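Local coordinates for putative signal recognition particle protein (Chaetomium thermophilum, PDB 5CK4) that binds guanine nucleotides as the Arf-like GTPase subunit of the signal recognition particle receptor, which serves protein translocation at the endoplasmic reticulum membrane, at residues A229-V232 / K233-L236; S195-K198 / R199-R203. All blocks are in the same frame, centred on the assembly; numbering follows the deposited sequence. Where two conformers were deposited one is given.

Interaction 1 of 2, residues A229-V232 / K233-L236; sequences ASLV and KSRL
The first turns of helix 229-249, one of the helices flanking the central sheet of this Arf-like P-loop GTPase, bring Val232 and Leu236 together on the buried side. Val232 CG1 lies 3.7 Å from Leu236 CD1, the two side chains running side by side in the same direction. With CG1 anti to the backbone N (chi1 169°), that methyl lies beside the carbonyl carbon and faces the next turn. Leu236 also packs against Ile216 of strand 214-219 and Leu182 and Leu189 of helix 180-201, while Val232 meets Ala218 and Val293 of two strands. Replacing Leu236 by an alanine takes away CD1, which would probably leave Val232 CG1 without its neighbour on the following turn and open a gap toward helix 180-201. Four i to i+4 backbone bonds carry the turns, among them Leu236 N to Val232 O at 2.9 Å and Arg235 N to Leu231 O, also 2.9 Å. Lys233 sends its ammonium elsewhere, into salt bridges with Glu237 and Glu282. On the more exposed side the Arg235 chain, extended from CG to NE, slants across the Leu231 side chain, with Leu231 CD2 4.1 Å from Arg235 NE.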
loop_
_atom_site.group_PDB
_atom_site.type_symbol
_atom_site.label_atom_id
_atom_site.label_comp_id
_atom_site.label_asym_id
_atom_site.label_seq_id
_atom_site.Cartn_x
_atom_site.Cartn_y
_atom_site.Cartn_z
ATOM N N ALA A 229 11.497 -3.969 -9.996
ATOM C CA ALA A 229 11.123 -3.953 -8.576
ATOM C C ALA A 229 12.274 -3.756 -7.587
ATOM O O ALA A 229 12.096 -3.104 -6.563
ATOM C CB ALA A 229 10.347 -5.217 -8.221
ATOM N N SER A 230 13.447 -4.333 -7.870
ATOM C CA SER A 230 14.571 -4.199 -6.940
ATOM C C SER A 230 15.088 -2.753 -6.913
ATOM O O SER A 230 15.522 -2.253 -5.872
ATOM C CB SER A 230 15.704 -5.170 -7.303
ATOM O OG SER A 230 16.250 -4.841 -8.566
ATOM N N LEU A 231 15.036 -2.086 -8.062
ATOM C CA LEU A 231 15.402 -0.672 -8.134
ATOM C C LEU A 231 14.304 0.237 -7.559
ATOM O O LEU A 231 14.603 1.269 -6.952
ATOM C CB LEU A 231 15.733 -0.276 -9.577
ATOM C CG LEU A 231 17.223 -0.221 -9.898
ATOM C CD1 LEU A 231 17.445 0.027 -11.384
ATOM C CD2 LEU A 231 17.882 0.864 -9.058
ATOM N N VAL A 232 13.042 -0.139 -7.756
ATOM C CA VAL A 232 11.930 0.584 -7.129
ATOM C C VAL A 232 12.135 0.560 -5.608
ATOM O O VAL A 232 12.011 1.587 -4.915
ATOM C CB VAL A 232 10.556 -0.061 -7.467
ATOM C CG1 VAL A 232 9.456 0.534 -6.605
ATOM C CG2 VAL A 232 10.206 0.107 -8.945
ATOM N N LYS A 233 12.484 -0.617 -5.099
ATOM C CA LYS A 233 12.740 -0.789 -3.666
ATOM C C LYS A 233 13.840 0.145 -3.144
ATOM O O LYS A 233 13.622 0.856 -2.172
ATOM C CB LYS A 233 13.092 -2.248 -3.344
ATOM C CG LYS A 233 13.342 -2.528 -1.848
ATOM C CD LYS A 233 13.640 -4.007 -1.617
ATOM C CE LYS A 233 13.506 -4.391 -0.145
ATOM N NZ LYS A 233 14.725 -4.068 0.651
ATOM N N SER A 234 15.011 0.143 -3.784
ATOM C CA SER A 234 16.119 0.969 -3.308
ATOM C C SER A 234 15.858 2.473 -3.489
ATOM O O SER A 234 16.215 3.275 -2.627
ATOM C CB SER A 234 17.446 0.557 -3.963
ATOM O OG SER A 234 17.432 0.807 -5.354
ATOM N N ARG A 235 15.220 2.859 -4.584
ATOM C CA ARG A 235 14.911 4.277 -4.798
ATOM C C ARG A 235 13.890 4.803 -3.790
ATOM O O ARG A 235 14.013 5.930 -3.294
ATOM C CB ARG A 235 14.420 4.518 -6.218
ATOM C CG ARG A 235 15.551 4.417 -7.222
ATOM C CD ARG A 235 15.156 4.947 -8.572
ATOM N NE ARG A 235 16.110 4.509 -9.578
ATOM C CZ ARG A 235 15.985 4.746 -10.880
ATOM N NH1 ARG A 235 14.941 5.424 -11.335
ATOM N NH2 ARG A 235 16.907 4.303 -11.722
ATOM N N LEU A 236 12.888 3.993 -3.497
ATOM C CA LEU A 236 11.898 4.356 -2.475
ATOM C C LEU A 236 12.537 4.440 -1.093
ATOM O O LEU A 236 12.251 5.366 -0.325
ATOM C CB LEU A 236 10.738 3.360 -2.453
ATOM C CG LEU A 236 9.697 3.420 -3.589
ATOM C CD1 LEU A 236 8.684 2.300 -3.428
ATOM C CD2 LEU A 236 8.991 4.770 -3.654
#

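Interaction 2 of 2, residues S195-K198 / R199-R203; sequences SLQK and RFHSR
Backbone hydrogen bonds join Ser195-Lys198 to Arg199-Arg203 near the C-terminal end of helix 180-201. Arg199 N reaches Ser195 O at 3.0 Å and Phe200 N reaches Leu196 O at 3.1 Å, both regular i to i+4 bonds. His201 N gives a more bent bond to Gln197 O (142° at the hydrogen) and a weak one to Lys198 O.

Polar side chains add a second layer. One water donates to Leu196 O at 2.7 Å and accepts from Arg199 NH1 at 2.9 Å, lying in the guanidinium plane, so Leu196 O serves both the helix and this bridge. Further along, Arg203 turns back and grips Phe200 O side-on through NE (2.8 Å) and NH2 (3.0 Å).

Side chains lying against rings form the third kind. Gln197 keeps CG anti to the backbone N (chi1 179°), which runs its chain alongside the His201 ring, amide and ring planes 80° apart, with CG of Gln197 3.9 Å from His201 ND1. Phe200 CD2 lies over one face of that ring, and Arg203 NH2 over one face of the Phe200 ring, each toward the rim.

Around this contact, Arg199 NE bonds to Asn132 O just after helix 123-131, and the Gln197 amide is held by Glu268, Trp270 and Gly272. Ser195 and Leu196 pack on helix 123-131, joining the two helices on one side of the sheet.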
loop_
_atom_site.group_PDB
_atom_site.type_symbol
_atom_site.label_atom_id
_atom_site.label_comp_id
_atom_site.label_asym_id
_atom_site.label_seq_id
_atom_site.Cartn_x
_atom_site.Cartn_y
_atom_site.Cartn_z
ATOM N N SER A 195 1.473 5.929 9.376
ATOM C CA SER A 195 0.158 5.731 9.993
ATOM C C SER A 195 0.071 4.336 10.625
ATOM O O SER A 195 -0.393 4.187 11.749
ATOM C CB SER A 195 -0.962 5.933 8.970
ATOM O OG SER A 195 -1.041 7.297 8.588
ATOM N N LEU A 196 0.537 3.319 9.904
ATOM C CA LEU A 196 0.496 1.950 10.422
ATOM C C LEU A 196 1.457 1.802 11.595
ATOM O O LEU A 196 1.218 1.024 12.519
ATOM C CB LEU A 196 0.868 0.955 9.319
ATOM C CG LEU A 196 -0.221 0.803 8.255
ATOM C CD1 LEU A 196 0.275 -0.008 7.064
ATOM C CD2 LEU A 196 -1.496 0.182 8.856
ATOM N N GLN A 197 2.543 2.559 11.545
ATOM C CA GLN A 197 3.520 2.552 12.632
ATOM C C GLN A 197 2.918 3.158 13.899
ATOM O O GLN A 197 3.129 2.643 15.001
ATOM C CB GLN A 197 4.787 3.307 12.234
ATOM C CG GLN A 197 5.859 3.369 13.333
ATOM C CD GLN A 197 7.139 4.033 12.844
ATOM O OE1 GLN A 197 7.604 3.762 11.739
ATOM N NE2 GLN A 197 7.696 4.931 13.652
ATOM N N LYS A 198 2.174 4.254 13.747
ATOM C CA LYS A 198 1.541 4.898 14.901
ATOM C C LYS A 198 0.464 3.991 15.477
ATOM O O LYS A 198 0.259 3.939 16.698
ATOM C CB LYS A 198 0.915 6.234 14.514
ATOM C CG LYS A 198 1.912 7.322 14.187
ATOM C CD LYS A 198 1.187 8.584 13.747
ATOM C CE LYS A 198 2.166 9.705 13.523
ATOM N NZ LYS A 198 1.492 11.027 13.439
ATOM N N ARG A 199 -0.225 3.280 14.588
ATOM C CA ARG A 199 -1.217 2.290 15.001
ATOM C C ARG A 199 -0.586 1.220 15.900
ATOM O O ARG A 199 -1.132 0.885 16.947
ATOM C CB ARG A 199 -1.857 1.640 13.777
ATOM C CG ARG A 199 -2.848 0.530 14.092
ATOM C CD ARG A 199 -3.402 -0.080 12.806
ATOM N NE ARG A 199 -4.274 -1.225 13.060
ATOM C CZ ARG A 199 -3.892 -2.488 12.910
ATOM N NH1 ARG A 199 -2.657 -2.757 12.506
ATOM N NH2 ARG A 199 -4.735 -3.476 13.143
ATOM N N PHE A 200 0.563 0.687 15.483
ATOM C CA PHE A 200 1.271 -0.328 16.267
ATOM C C PHE A 200 1.613 0.203 17.653
ATOM O O PHE A 200 1.574 -0.522 18.645
ATOM C CB PHE A 200 2.550 -0.772 15.553
ATOM C CG PHE A 200 3.435 -1.665 16.386
ATOM C CD1 PHE A 200 3.217 -3.037 16.428
ATOM C CD2 PHE A 200 4.489 -1.136 17.120
ATOM C CE1 PHE A 200 4.036 -3.865 17.192
ATOM C CE2 PHE A 200 5.305 -1.957 17.884
ATOM C CZ PHE A 200 5.078 -3.325 17.914
ATOM N N HIS A 201 1.950 1.483 17.711
ATOM C CA HIS A 201 2.394 2.093 18.955
ATOM C C HIS A 201 1.278 2.545 19.894
ATOM O O HIS A 201 1.528 2.873 21.050
ATOM C CB HIS A 201 3.334 3.249 18.644
ATOM C CG HIS A 201 4.725 2.806 18.324
ATOM N ND1 HIS A 201 5.381 3.181 17.174
ATOM C CD2 HIS A 201 5.576 1.997 18.999
ATOM C CE1 HIS A 201 6.583 2.633 17.159
ATOM N NE2 HIS A 201 6.730 1.919 18.261
ATOM N N SER A 202 0.052 2.554 19.401
ATOM C CA SER A 202 -1.082 2.998 20.204
ATOM C C SER A 202 -1.555 1.872 21.117
ATOM O O SER A 202 -2.108 0.876 20.642
ATOM C CB SER A 202 -2.224 3.459 19.293
ATOM O OG SER A 202 -3.388 3.722 20.065
ATOM N N ARG A 203 -1.342 2.029 22.423
ATOM C CA ARG A 203 -1.648 0.963 23.377
ATOM C C ARG A 203 -2.554 1.421 24.510
ATOM O O ARG A 203 -2.127 1.510 25.664
ATOM C CB ARG A 203 -0.364 0.369 23.964
ATOM C CG ARG A 203 0.596 -0.209 22.926
ATOM C CD ARG A 203 0.000 -1.408 22.202
ATOM N NE ARG A 203 0.820 -1.803 21.054
ATOM C CZ ARG A 203 1.682 -2.814 21.044
ATOM N NH1 ARG A 203 1.840 -3.566 22.123
ATOM N NH2 ARG A 203 2.379 -3.084 19.941
HETATM O O HOH W 1 -0.084 -1.320 12.421
#

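Interactions 1 and 2 sample opposite ends of two consecutive helices: residues 195-203 lie at the C-terminal end of helix 180-201, and residues 229-236 open helix 229-249, with strand 214-219 between them in the chain. Their centres are 25 Å apart and their nearest atoms about 13 Å, so they do not touch; Leu236 nevertheless packs on earlier turns of the helix that carries interaction 2. Interaction 1 is the one nearer the nucleotide, without touching it: the side chain of Val232 is about 9 Å from that of Asn219, a GDP-binding residue, and about 13 Å from GDP itself. Interaction 2 is remote from the known nucleotide-binding residues.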